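Local coordinates for mandelate racemase/muconate lactonizing enzyme family protein (Azoarcus sp., PDB 2QDE) that belongs to the mandelate racemase/muconate lactonizing enzyme family of the enolase superfamily and binds a barium ion in its barrel domain, at residues A[11-16]-A[33-38]; A[48-53]-A[104-109]; A[160-165]-A[354-359]; A[227-232]-A[261-266]; A[267-272]-A[281-286]. All coordinates share one frame; numbering follows the deposited sequence.

Contact 1 of 5, residues A[11-16]-A[33-38]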
# COMPACT_ATOMS: atom_id res chain seq x y z
N ILE A 11 -23.77 -42.60 11.93
CA ILE A 11 -24.94 -42.70 12.80
C ILE A 11 -25.46 -41.34 13.24
O ILE A 11 -24.76 -40.58 13.90
CB ILE A 11 -24.59 -43.49 14.09
CG1 ILE A 11 -23.89 -44.80 13.73
CG2 ILE A 11 -25.85 -43.74 14.90
CD1 ILE A 11 -23.28 -45.49 14.91
N PRO A 12 -26.72 -41.02 12.89
CA PRO A 12 -27.30 -39.73 13.28
C PRO A 12 -27.86 -39.80 14.70
O PRO A 12 -28.73 -40.63 14.99
CB PRO A 12 -28.40 -39.53 12.24
CG PRO A 12 -28.90 -40.93 12.04
CD PRO A 12 -27.63 -41.76 11.99
N ILE A 13 -27.36 -38.95 15.59
CA ILE A 13 -27.84 -38.95 16.96
C ILE A 13 -28.38 -37.60 17.42
O ILE A 13 -28.03 -36.54 16.88
CB ILE A 13 -26.73 -39.39 17.97
CG1 ILE A 13 -25.51 -38.48 17.84
CG2 ILE A 13 -26.34 -40.84 17.73
CD1 ILE A 13 -24.50 -38.65 18.99
N SER A 14 -29.26 -37.65 18.41
CA SER A 14 -29.85 -36.45 18.98
C SER A 14 -29.68 -36.58 20.49
O SER A 14 -30.26 -37.47 21.11
CB SER A 14 -31.33 -36.34 18.61
OG SER A 14 -31.50 -36.13 17.22
N THR A 15 -28.89 -35.69 21.08
CA THR A 15 -28.63 -35.73 22.52
C THR A 15 -29.35 -34.64 23.32
O THR A 15 -29.15 -33.45 23.09
CB THR A 15 -27.12 -35.63 22.79
OG1 THR A 15 -26.44 -36.61 22.02
CG2 THR A 15 -26.83 -35.86 24.27
N PRO A 16 -30.20 -35.05 24.27
CA PRO A 16 -30.94 -34.09 25.10
C PRO A 16 -30.00 -33.37 26.06
O PRO A 16 -29.01 -33.93 26.52
CB PRO A 16 -31.94 -34.97 25.85
CG PRO A 16 -32.09 -36.19 24.97
CD PRO A 16 -30.68 -36.43 24.52
N GLY A 33 -26.41 -34.31 15.94
CA GLY A 33 -25.10 -34.49 15.37
C GLY A 33 -24.94 -35.82 14.67
O GLY A 33 -25.91 -36.48 14.33
N VAL A 34 -23.69 -36.22 14.47
CA VAL A 34 -23.42 -37.47 13.78
C VAL A 34 -22.20 -38.17 14.36
O VAL A 34 -21.26 -37.52 14.82
CB VAL A 34 -23.21 -37.18 12.27
CG1 VAL A 34 -22.03 -37.95 11.73
CG2 VAL A 34 -24.47 -37.51 11.50
N LEU A 35 -22.23 -39.50 14.36
CA LEU A 35 -21.10 -40.30 14.83
C LEU A 35 -20.59 -41.04 13.61
O LEU A 35 -21.37 -41.46 12.75
CB LEU A 35 -21.52 -41.31 15.89
CG LEU A 35 -22.04 -40.83 17.25
CD1 LEU A 35 -22.10 -42.04 18.19
CD2 LEU A 35 -21.13 -39.76 17.85
N LEU A 36 -19.28 -41.21 13.53
CA LEU A 36 -18.66 -41.89 12.40
C LEU A 36 -17.86 -43.10 12.86
O LEU A 36 -17.19 -43.07 13.89
CB LEU A 36 -17.72 -40.94 11.66
CG LEU A 36 -16.82 -41.53 10.56
CD1 LEU A 36 -17.67 -42.05 9.41
CD2 LEU A 36 -15.86 -40.47 10.07
N LYS A 37 -17.94 -44.17 12.09
CA LYS A 37 -17.18 -45.37 12.38
C LYS A 37 -16.49 -45.82 11.11
O LYS A 37 -17.15 -46.06 10.09
CB LYS A 37 -18.07 -46.50 12.90
CG LYS A 37 -18.53 -46.33 14.33
CD LYS A 37 -19.34 -47.54 14.80
CE LYS A 37 -19.89 -47.33 16.21
NZ LYS A 37 -20.75 -48.48 16.64
N LEU A 38 -15.17 -45.91 11.16
CA LEU A 38 -14.38 -46.36 10.03
C LEU A 38 -13.87 -47.75 10.39
O LEU A 38 -12.91 -47.90 11.16
CB LEU A 38 -13.20 -45.42 9.76
CG LEU A 38 -13.52 -43.97 9.41
CD1 LEU A 38 -12.22 -43.26 9.02
CD2 LEU A 38 -14.52 -43.90 8.26
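Ile13 and Leu35 meet on one face of an antiparallel strand pair, their side chains crossing at about a right angle. The end of the isoleucine does the touching: Ile13 CD1 lies 3.7 Å from Leu35 CG and equally near CD2 of the same leucine. Its CG1 sits between the backbone N and the carbonyl carbon (chi1 57°), and the branch therefore leans back over the neighbouring strand and skirts the Gly33 carbonyl. On the same face Ile11 meets Leu35 CB to CB at 4.2 Å, and its CD1 reaches the CE of Lys37 at 4.1 Å. The lysine chain runs on extended to a salt bridge with Glu371. Pro12 and Val34 occupy the other face, with CG2 of Val34 4.0 Å from CA of Pro12; there Val34 also packs on helix 62-78.

Beneath these side chains the backbones are stitched by two hydrogen-bonded pairs. Ile11 and Leu35 exchange N-H...O bonds in both directions, each 2.8 Å between N and O. In the second pair Gly33 N gives a 2.9 Å bond to Ile13 O, and Ile13 N returns one of 3.1 Å to Gly33 O. Strands 5-15 and 31-40 are thus the first two strands of the antiparallel meander, completed by strand 45-49, at the start of the enolase-type N-terminal domain.

Contact 2 of 5, residues A[48-53]-A[104-109]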
# COMPACT_ATOMS: atom_id res chain seq x y z
N ALA A 48 -15.62 -41.35 15.80
CA ALA A 48 -15.60 -39.89 15.90
C ALA A 48 -17.01 -39.33 16.09
O ALA A 48 -17.98 -39.97 15.68
CB ALA A 48 -14.96 -39.27 14.67
N ASP A 49 -17.09 -38.15 16.70
CA ASP A 49 -18.35 -37.46 16.97
C ASP A 49 -18.23 -36.06 16.37
O ASP A 49 -17.41 -35.26 16.83
CB ASP A 49 -18.55 -37.34 18.48
CG ASP A 49 -19.93 -36.80 18.87
OD1 ASP A 49 -20.65 -36.26 17.99
OD2 ASP A 49 -20.28 -36.91 20.06
N ALA A 50 -19.04 -35.76 15.35
CA ALA A 50 -18.99 -34.45 14.71
C ALA A 50 -19.39 -33.35 15.68
O ALA A 50 -18.95 -32.19 15.56
CB ALA A 50 -19.93 -34.43 13.50
N GLY A 51 -20.21 -33.72 16.66
CA GLY A 51 -20.68 -32.76 17.63
C GLY A 51 -21.92 -32.08 17.09
O GLY A 51 -22.49 -32.51 16.08
N ASP A 52 -22.34 -31.01 17.74
CA ASP A 52 -23.52 -30.27 17.34
C ASP A 52 -23.40 -29.67 15.93
O ASP A 52 -22.31 -29.37 15.45
CB ASP A 52 -23.78 -29.16 18.36
CG ASP A 52 -25.06 -28.41 18.08
OD1 ASP A 52 -26.05 -29.05 17.68
OD2 ASP A 52 -25.08 -27.17 18.27
N THR A 53 -24.54 -29.52 15.26
CA THR A 53 -24.56 -28.92 13.93
C THR A 53 -25.23 -27.55 14.06
O THR A 53 -26.24 -27.40 14.75
CB THR A 53 -25.34 -29.81 12.92
OG1 THR A 53 -26.64 -30.11 13.43
CG2 THR A 53 -24.58 -31.12 12.68
N LYS A 104 -15.41 -33.21 6.91
CA LYS A 104 -14.01 -33.58 6.71
C LYS A 104 -13.34 -33.80 8.07
O LYS A 104 -12.58 -34.76 8.25
CB LYS A 104 -13.26 -32.47 5.97
CG LYS A 104 -13.68 -32.26 4.52
CD LYS A 104 -13.02 -31.01 3.94
CE LYS A 104 -13.33 -30.83 2.47
NZ LYS A 104 -12.88 -29.51 1.95
N ALA A 105 -13.64 -32.93 9.02
CA ALA A 105 -13.06 -33.03 10.36
C ALA A 105 -13.43 -34.36 11.00
O ALA A 105 -12.60 -35.02 11.61
CB ALA A 105 -13.55 -31.88 11.23
N THR A 106 -14.70 -34.75 10.86
CA THR A 106 -15.18 -35.99 11.42
C THR A 106 -14.39 -37.19 10.90
O THR A 106 -14.04 -38.10 11.66
CB THR A 106 -16.66 -36.17 11.11
OG1 THR A 106 -17.39 -35.07 11.67
CG2 THR A 106 -17.19 -37.47 11.71
N VAL A 107 -14.11 -37.19 9.60
CA VAL A 107 -13.34 -38.27 8.99
C VAL A 107 -11.93 -38.27 9.58
O VAL A 107 -11.40 -39.32 9.96
CB VAL A 107 -13.25 -38.07 7.45
CG1 VAL A 107 -12.27 -39.07 6.85
CG2 VAL A 107 -14.63 -38.23 6.83
N ASP A 108 -11.33 -37.09 9.65
CA ASP A 108 -9.99 -36.90 10.19
C ASP A 108 -9.89 -37.43 11.62
O ASP A 108 -8.91 -38.09 11.98
CB ASP A 108 -9.64 -35.40 10.14
CG ASP A 108 -8.35 -35.07 10.88
OD1 ASP A 108 -7.35 -34.70 10.21
OD2 ASP A 108 -8.33 -35.16 12.12
N PHE A 109 -10.90 -37.14 12.44
CA PHE A 109 -10.92 -37.59 13.83
C PHE A 109 -10.86 -39.11 13.93
O PHE A 109 -10.10 -39.66 14.73
CB PHE A 109 -12.18 -37.12 14.56
CG PHE A 109 -12.33 -35.62 14.64
CD1 PHE A 109 -11.22 -34.77 14.48
CD2 PHE A 109 -13.58 -35.05 14.89
CE1 PHE A 109 -11.37 -33.38 14.57
CE2 PHE A 109 -13.74 -33.67 14.98
CZ PHE A 109 -12.63 -32.83 14.82
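Ala48 and Phe109 pack where the sheet of the enolase-like N-terminal domain meets helix 101-119. The methyl group of Ala48 points at the helix and fits between two of its residues one turn apart, with Ala48 CB 3.5 Å from Phe109 CB and 3.4 Å from Thr106 O. The methyl branch CG2 of Thr106 adds a looser apolar contact to the same alanine. Two residues on, Ala50 CB lies 3.2 Å from Thr106 OG1, a close approach of a methyl to a hydroxyl oxygen.

The threonine is fixed from within its helix: OG1 lies beside the backbone N (chi1 -59°), from where it hydrogen-bonds the carbonyl of Gln102 one turn earlier. Phe109 turns the edge of its ring to strand 45-49, so that Ala48 CB and Asp49 O both lie near the ring plane, while Ala105 O stands over one face toward the rim. Farther out, Pro308 of helix 303-315 also packs on this ring.

On the strand side, Ala48 and Ala50 are held by backbone bonds to Leu36 and Val34 of strand 31-40, and the carbonyl of Ala50 accepts from the side-chain amides of both Gln102 and Gln272. Asp49 points away from the helix; its OD2 is bonded to Ser302 OG. Its other oxygen closes an Asx turn, Gly51 N reaching Asp49 OD1 at 2.9 Å from 48° above the carboxylate plane.

Contact 3 of 5, residues A[160-165]-A[354-359]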
# COMPACT_ATOMS: atom_id res chain seq x y z
N GLY A 160 -12.87 -23.31 39.68
CA GLY A 160 -11.48 -23.23 39.24
C GLY A 160 -11.24 -22.73 37.82
O GLY A 160 -10.09 -22.57 37.40
N PHE A 161 -12.30 -22.49 37.07
CA PHE A 161 -12.14 -22.02 35.70
C PHE A 161 -11.38 -20.69 35.61
O PHE A 161 -11.48 -19.84 36.49
CB PHE A 161 -13.49 -21.97 35.01
CG PHE A 161 -14.07 -23.34 34.79
CD1 PHE A 161 -14.82 -23.97 35.78
CD2 PHE A 161 -13.81 -24.03 33.60
CE1 PHE A 161 -15.29 -25.28 35.60
CE2 PHE A 161 -14.27 -25.34 33.41
CZ PHE A 161 -15.02 -25.96 34.42
N HIS A 162 -10.64 -20.54 34.52
CA HIS A 162 -9.76 -19.40 34.27
C HIS A 162 -10.32 -18.15 33.61
O HIS A 162 -9.68 -17.09 33.65
CB HIS A 162 -8.55 -19.92 33.51
CG HIS A 162 -7.92 -21.11 34.17
ND1 HIS A 162 -6.87 -21.01 35.05
CD2 HIS A 162 -8.27 -22.42 34.15
CE1 HIS A 162 -6.59 -22.20 35.55
NE2 HIS A 162 -7.43 -23.08 35.01
N PHE A 163 -11.48 -18.25 32.98
CA PHE A 163 -12.10 -17.08 32.40
C PHE A 163 -13.59 -17.31 32.27
O PHE A 163 -14.06 -18.43 32.45
CB PHE A 163 -11.46 -16.69 31.05
CG PHE A 163 -11.65 -17.69 29.95
CD1 PHE A 163 -12.88 -17.82 29.31
CD2 PHE A 163 -10.57 -18.45 29.50
CE1 PHE A 163 -13.03 -18.70 28.23
CE2 PHE A 163 -10.71 -19.32 28.42
CZ PHE A 163 -11.93 -19.44 27.79
N VAL A 164 -14.32 -16.24 32.00
CA VAL A 164 -15.77 -16.32 31.86
C VAL A 164 -16.19 -15.61 30.58
O VAL A 164 -15.92 -14.43 30.40
CB VAL A 164 -16.46 -15.66 33.07
CG1 VAL A 164 -17.96 -15.55 32.83
CG2 VAL A 164 -16.19 -16.47 34.34
N LYS A 165 -16.87 -16.34 29.70
CA LYS A 165 -17.32 -15.80 28.43
C LYS A 165 -18.85 -15.68 28.39
O LYS A 165 -19.55 -16.61 28.80
CB LYS A 165 -16.84 -16.71 27.30
CG LYS A 165 -17.43 -16.41 25.93
CD LYS A 165 -16.83 -17.34 24.88
CE LYS A 165 -17.65 -17.37 23.62
NZ LYS A 165 -17.00 -18.20 22.58
N GLY A 354 -11.47 -29.24 38.62
CA GLY A 354 -10.83 -28.03 39.09
C GLY A 354 -10.59 -26.99 38.01
O GLY A 354 -9.66 -26.19 38.11
N GLY A 355 -11.42 -26.99 36.97
CA GLY A 355 -11.26 -26.03 35.89
C GLY A 355 -10.17 -26.42 34.90
O GLY A 355 -9.65 -25.57 34.18
N TYR A 356 -9.84 -27.71 34.88
CA TYR A 356 -8.82 -28.23 33.97
C TYR A 356 -9.33 -29.44 33.19
O TYR A 356 -10.19 -30.18 33.67
CB TYR A 356 -7.58 -28.67 34.75
CG TYR A 356 -6.66 -27.55 35.19
CD1 TYR A 356 -5.69 -27.03 34.33
CD2 TYR A 356 -6.72 -27.04 36.49
CE1 TYR A 356 -4.79 -26.03 34.76
CE2 TYR A 356 -5.84 -26.05 36.93
CZ TYR A 356 -4.88 -25.55 36.06
OH TYR A 356 -4.00 -24.57 36.49
N LEU A 357 -8.79 -29.64 31.99
CA LEU A 357 -9.13 -30.78 31.15
C LEU A 357 -7.89 -31.65 30.99
O LEU A 357 -6.82 -31.16 30.66
CB LEU A 357 -9.62 -30.32 29.77
CG LEU A 357 -9.58 -31.33 28.61
CD1 LEU A 357 -10.39 -32.57 28.95
CD2 LEU A 357 -10.11 -30.68 27.33
N TYR A 358 -8.05 -32.95 31.23
CA TYR A 358 -6.95 -33.90 31.11
C TYR A 358 -7.26 -34.85 29.97
O TYR A 358 -8.35 -35.43 29.93
CB TYR A 358 -6.79 -34.74 32.38
CG TYR A 358 -6.46 -33.96 33.62
CD1 TYR A 358 -5.15 -33.93 34.12
CD2 TYR A 358 -7.45 -33.28 34.33
CE1 TYR A 358 -4.85 -33.23 35.29
CE2 TYR A 358 -7.16 -32.58 35.49
CZ TYR A 358 -5.86 -32.56 35.97
OH TYR A 358 -5.59 -31.85 37.11
N PRO A 359 -6.32 -35.03 29.03
CA PRO A 359 -6.58 -35.94 27.92
C PRO A 359 -6.51 -37.40 28.38
O PRO A 359 -5.67 -37.75 29.20
CB PRO A 359 -5.47 -35.60 26.94
CG PRO A 359 -4.33 -35.30 27.86
CD PRO A 359 -4.98 -34.43 28.92
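The Phe161 ring carries Gly355 on one face: CA of the glycine stands 3.8 Å from the ring centroid and only 4° off the normal, a centred CH-pi contact almost equidistant from all six ring carbons. The Phe161 ring is brought beneath the glycine by a CG placed anti to the carbonyl carbon (chi1 -68°).

His162 offers its edge instead. Its NE2-CE1 side is directed at one face of Tyr356 in an edge-to-face pair, with centroids 4.9 Å apart and planes at 73°; His162 NE2 comes 3.7 Å from Tyr356 CZ, displaced toward the phenol rim. Gly355 O lies in the imidazole plane at the adjoining CD2 side of the ring, 3.4 Å from His162 CD2, while Gly160 O stands over one imidazole face. Tyr356 also makes a cation-pi contact with Arg134, and both rings touch Pro136 on the intervening strand 135-140.

Two glycines meet here backbone against backbone, the carbonyl carbon of Gly160 being 3.8 Å from CA of Gly355. Gly160 ends helix 146-159 in a Schellman motif, and the contact thus joins the turn between a helix and the next strand of the modified TIM barrel to the late hairpin of strands 351-353 and 356-358.

Contact 4 of 5, residues A[227-232]-A[261-266]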
# COMPACT_ATOMS: atom_id res chain seq x y z
N TRP A 227 -16.90 -12.27 6.96
CA TRP A 227 -16.24 -11.70 5.79
C TRP A 227 -15.81 -10.24 5.92
O TRP A 227 -15.01 -9.75 5.11
CB TRP A 227 -17.17 -11.83 4.58
CG TRP A 227 -18.53 -11.26 4.84
CD1 TRP A 227 -19.63 -11.95 5.29
CD2 TRP A 227 -18.92 -9.89 4.75
NE1 TRP A 227 -20.68 -11.07 5.50
CE2 TRP A 227 -20.27 -9.81 5.17
CE3 TRP A 227 -18.26 -8.72 4.37
CZ2 TRP A 227 -20.97 -8.60 5.22
CZ3 TRP A 227 -18.96 -7.50 4.41
CH2 TRP A 227 -20.30 -7.46 4.83
N ASP A 228 -16.32 -9.53 6.92
CA ASP A 228 -15.99 -8.11 7.08
C ASP A 228 -14.64 -7.83 7.73
O ASP A 228 -14.58 -7.23 8.80
CB ASP A 228 -17.12 -7.42 7.86
CG ASP A 228 -17.04 -5.91 7.79
OD1 ASP A 228 -16.33 -5.38 6.90
OD2 ASP A 228 -17.71 -5.24 8.60
N LEU A 229 -13.56 -8.24 7.07
CA LEU A 229 -12.22 -8.01 7.61
C LEU A 229 -11.83 -6.54 7.62
O LEU A 229 -11.16 -6.08 8.54
CB LEU A 229 -11.17 -8.83 6.83
CG LEU A 229 -11.33 -10.35 6.92
CD1 LEU A 229 -10.16 -11.05 6.23
CD2 LEU A 229 -11.41 -10.78 8.38
N ASP A 230 -12.25 -5.80 6.59
CA ASP A 230 -11.95 -4.37 6.54
C ASP A 230 -12.66 -3.70 7.72
O ASP A 230 -12.09 -2.84 8.39
CB ASP A 230 -12.44 -3.74 5.23
CG ASP A 230 -11.69 -4.27 4.01
OD1 ASP A 230 -10.44 -4.29 4.05
OD2 ASP A 230 -12.34 -4.67 3.03
N GLY A 231 -13.89 -4.12 7.98
CA GLY A 231 -14.64 -3.56 9.10
C GLY A 231 -13.97 -3.90 10.42
O GLY A 231 -13.87 -3.06 11.31
N MET A 232 -13.51 -5.15 10.57
CA MET A 232 -12.86 -5.57 11.79
C MET A 232 -11.62 -4.70 12.01
O MET A 232 -11.36 -4.24 13.13
CB MET A 232 -12.46 -7.04 11.70
CG MET A 232 -13.64 -8.03 11.78
SD MET A 232 -14.24 -8.32 13.47
CE MET A 232 -12.98 -9.51 14.04
N LYS A 261 -4.41 -7.54 6.96
CA LYS A 261 -5.29 -6.40 7.18
C LYS A 261 -5.27 -5.92 8.63
O LYS A 261 -5.86 -4.89 8.95
CB LYS A 261 -6.72 -6.77 6.80
CG LYS A 261 -6.93 -7.09 5.32
CD LYS A 261 -8.39 -7.46 5.05
CE LYS A 261 -8.65 -7.81 3.58
NZ LYS A 261 -8.47 -6.63 2.67
N GLY A 262 -4.60 -6.65 9.51
CA GLY A 262 -4.57 -6.26 10.92
C GLY A 262 -6.01 -6.22 11.41
O GLY A 262 -6.48 -5.21 11.95
N ALA A 263 -6.72 -7.34 11.23
CA ALA A 263 -8.12 -7.43 11.61
C ALA A 263 -8.39 -8.07 12.97
O ALA A 263 -9.54 -8.16 13.39
CB ALA A 263 -8.89 -8.18 10.53
N ALA A 264 -7.34 -8.51 13.67
CA ALA A 264 -7.57 -9.16 14.95
C ALA A 264 -6.42 -9.07 15.95
O ALA A 264 -5.26 -8.98 15.57
CB ALA A 264 -7.94 -10.63 14.73
N ASP A 265 -6.78 -9.12 17.23
CA ASP A 265 -5.83 -9.07 18.33
C ASP A 265 -5.67 -10.47 18.94
O ASP A 265 -4.84 -10.69 19.82
CB ASP A 265 -6.32 -8.10 19.40
CG ASP A 265 -6.38 -6.67 18.90
OD1 ASP A 265 -5.31 -6.14 18.54
OD2 ASP A 265 -7.49 -6.09 18.87
N GLY A 266 -6.48 -11.40 18.46
CA GLY A 266 -6.46 -12.77 18.97
C GLY A 266 -7.36 -13.63 18.11
O GLY A 266 -8.12 -13.11 17.30
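Met232, which packs against Ala263, gives its backbone N-H to Asp228 O at 2.9 Å in the first turn of helix 229-236. Asp228 OD1 accepts from Gly231 N at 3.0 Å, the N-cap bond that opens this helix; the donor lies 62° above the carboxylate plane. OD2 of the same aspartate is taken by Asn291 of a neighbouring subunit, so that the cap is also part of the assembly interface.

The first turn begun in this way meets the end of helix 252-261. Lys261 lies across Leu229 at about a right angle, with its CD 3.6 Å from Leu229 CB. Its chain is extended as far as CE and then bends (chi4 -66°), which carries the ammonium group round to Asp230. The resulting salt bridge is long, with Lys261 NZ 3.4 Å from Asp230 OD1, and weak as a hydrogen bond.

Beyond Gly262, whose positive phi turns the chain out of the helix, Ala263 faces helix 229-236. Ala263 CB is 3.7 Å from Leu229 O and 3.9 Å from Met232 CB. Met232 CB lies 3.6 Å from Ala263 O, a carbonyl oxygen buried here without a polar partner in the model. Leu229 also packs on Ile258 of helix 252-261 and Met232 on Ile243 of strand 243-245. This is the packing of adjacent beta-alpha units in a TIM barrel, one helix start against the alpha-to-beta loop of the next unit, between helix 252-261 and strand 266-269.

Contact 5 of 5, residues A[267-272]-A[281-286]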
# COMPACT_ATOMS: atom_id res chain seq x y z
N LEU A 267 -7.30 -14.95 18.30
CA LEU A 267 -8.09 -15.86 17.47
C LEU A 267 -8.75 -17.00 18.25
O LEU A 267 -8.26 -17.40 19.31
CB LEU A 267 -7.18 -16.49 16.41
CG LEU A 267 -6.26 -15.59 15.58
CD1 LEU A 267 -5.14 -16.43 14.97
CD2 LEU A 267 -7.04 -14.86 14.50
N MET A 268 -9.86 -17.52 17.73
CA MET A 268 -10.53 -18.66 18.34
C MET A 268 -10.54 -19.75 17.28
O MET A 268 -10.67 -19.46 16.09
CB MET A 268 -11.99 -18.38 18.73
CG MET A 268 -12.44 -16.94 18.72
SD MET A 268 -11.61 -15.90 19.91
CE MET A 268 -11.60 -16.95 21.32
N ILE A 269 -10.40 -21.00 17.69
CA ILE A 269 -10.43 -22.09 16.74
C ILE A 269 -11.37 -23.19 17.21
O ILE A 269 -11.69 -23.28 18.40
CB ILE A 269 -9.01 -22.69 16.56
CG1 ILE A 269 -9.01 -23.72 15.41
CG2 ILE A 269 -8.57 -23.37 17.85
CD1 ILE A 269 -7.66 -24.36 15.17
N LYS A 270 -11.85 -24.00 16.27
CA LYS A 270 -12.67 -25.17 16.57
C LYS A 270 -12.16 -26.20 15.59
O LYS A 270 -11.97 -25.89 14.41
CB LYS A 270 -14.17 -24.92 16.34
CG LYS A 270 -14.85 -24.07 17.41
CD LYS A 270 -16.36 -24.17 17.32
CE LYS A 270 -17.06 -23.28 18.35
NZ LYS A 270 -16.77 -21.84 18.12
N THR A 271 -11.90 -27.42 16.06
CA THR A 271 -11.39 -28.45 15.17
C THR A 271 -12.33 -28.70 13.99
O THR A 271 -11.88 -29.01 12.90
CB THR A 271 -11.15 -29.77 15.94
OG1 THR A 271 -12.27 -30.08 16.76
CG2 THR A 271 -9.91 -29.65 16.81
N GLN A 272 -13.63 -28.54 14.21
CA GLN A 272 -14.59 -28.74 13.13
C GLN A 272 -14.57 -27.59 12.12
O GLN A 272 -14.88 -27.79 10.95
CB GLN A 272 -16.01 -28.92 13.69
CG GLN A 272 -16.19 -30.21 14.50
CD GLN A 272 -15.98 -30.01 15.98
OE1 GLN A 272 -15.23 -29.12 16.41
NE2 GLN A 272 -16.62 -30.85 16.79
N GLN A 281 -3.55 -28.28 12.76
CA GLN A 281 -2.12 -28.07 12.97
C GLN A 281 -1.59 -27.01 12.00
O GLN A 281 -0.75 -26.18 12.36
CB GLN A 281 -1.34 -29.38 12.79
CG GLN A 281 -1.67 -30.45 13.83
CD GLN A 281 -0.86 -31.71 13.63
OE1 GLN A 281 0.06 -32.01 14.41
NE2 GLN A 281 -1.18 -32.44 12.57
N ARG A 282 -2.07 -27.06 10.76
CA ARG A 282 -1.64 -26.08 9.76
C ARG A 282 -2.15 -24.70 10.18
O ARG A 282 -1.43 -23.71 10.12
CB ARG A 282 -2.19 -26.48 8.38
CG ARG A 282 -1.67 -27.82 7.88
CD ARG A 282 -2.29 -28.21 6.55
NE ARG A 282 -1.76 -29.49 6.06
CZ ARG A 282 -2.29 -30.19 5.06
NH1 ARG A 282 -3.38 -29.76 4.44
NH2 ARG A 282 -1.74 -31.34 4.70
N TRP A 283 -3.41 -24.67 10.61
CA TRP A 283 -4.08 -23.45 11.07
C TRP A 283 -3.26 -22.82 12.20
O TRP A 283 -3.02 -21.60 12.22
CB TRP A 283 -5.46 -23.85 11.60
CG TRP A 283 -6.48 -22.75 11.77
CD1 TRP A 283 -7.55 -22.51 10.97
CD2 TRP A 283 -6.61 -21.86 12.89
NE1 TRP A 283 -8.35 -21.54 11.51
CE2 TRP A 283 -7.80 -21.12 12.69
CE3 TRP A 283 -5.84 -21.62 14.04
CZ2 TRP A 283 -8.24 -20.15 13.61
CZ3 TRP A 283 -6.28 -20.66 14.95
CH2 TRP A 283 -7.47 -19.94 14.73
N LEU A 284 -2.81 -23.66 13.13
CA LEU A 284 -2.03 -23.21 14.27
C LEU A 284 -0.61 -22.78 13.88
O LEU A 284 0.08 -22.10 14.64
CB LEU A 284 -1.99 -24.31 15.34
CG LEU A 284 -3.34 -24.52 16.05
CD1 LEU A 284 -3.26 -25.70 17.02
CD2 LEU A 284 -3.73 -23.25 16.80
N THR A 285 -0.18 -23.17 12.68
CA THR A 285 1.13 -22.76 12.20
C THR A 285 1.02 -21.28 11.83
O THR A 285 1.90 -20.48 12.13
CB THR A 285 1.54 -23.56 10.95
OG1 THR A 285 1.76 -24.92 11.32
CG2 THR A 285 2.82 -22.99 10.34
N LEU A 286 -0.07 -20.93 11.16
CA LEU A 286 -0.30 -19.54 10.78
C LEU A 286 -0.51 -18.70 12.04
O LEU A 286 -0.05 -17.56 12.11
CB LEU A 286 -1.51 -19.43 9.85
CG LEU A 286 -1.22 -19.45 8.35
CD1 LEU A 286 -0.32 -20.63 7.97
CD2 LEU A 286 -2.53 -19.52 7.60
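A beta-alpha unit of the TIM barrel is closed here, as strand 266-269 is covered by helix 277-290, which follows after the short helix 271-274 and runs nearly antiparallel to the strand at 174° with the segment axes 10.8 Å apart. Trp283 bridges this distance. Its CG is anti to the backbone N (chi1 -163°), which sends the indole from the helix toward the strand, and Ile269 comes to meet it from the opposite direction. Ile269 CG1 is likewise anti to its own N, so that the extended branch places CD1 over the six-membered ring, 3.8 Å from its centroid and 25° off the normal. CD1 of Ile269 is 3.5 Å from Trp283 CE3, and Ile269 CB lies 3.6 Å from CH2 at the far end of the indole. That end is also approached by the backbone, with Met268 O 3.5 Å from Trp283 CH2, and by Leu267, whose CB is 3.8 Å from the same carbon.

The indole N-H of Trp283 is bonded to Ala249 O, which ties down the polar edge of the ring. Leu255 and Val294 also pack on Trp283, placing it among helix 252-261 of the preceding unit, strand 266-269 and the neighbouring strand 294-296.

Contacts 1 and 2 build one region of the N-terminal domain, their centres 9 Å apart: strand 31-40 of contact 1 pairs with strand 45-49 of contact 2, and Leu35 CD2 packs 3.4 Å from Asp49 CG. Contacts 3, 4 and 5 belong to the barrel domain, 4 and 5 adjoining in sequence and both nested in the loop closed by contact 3. The domains meet between contacts 2 and 5, where Phe109 CZ packs 3.4 Å from Thr271 OG1. The barium ion, held by Asp195, Asn197, Glu221 and Asp246, is about 6 Å from the Met268 side chain of contact 5 and about 10 Å from that of Met232 in contact 4. In contact 3, Lys165 is bonded to the ligands Asp195 and Glu221.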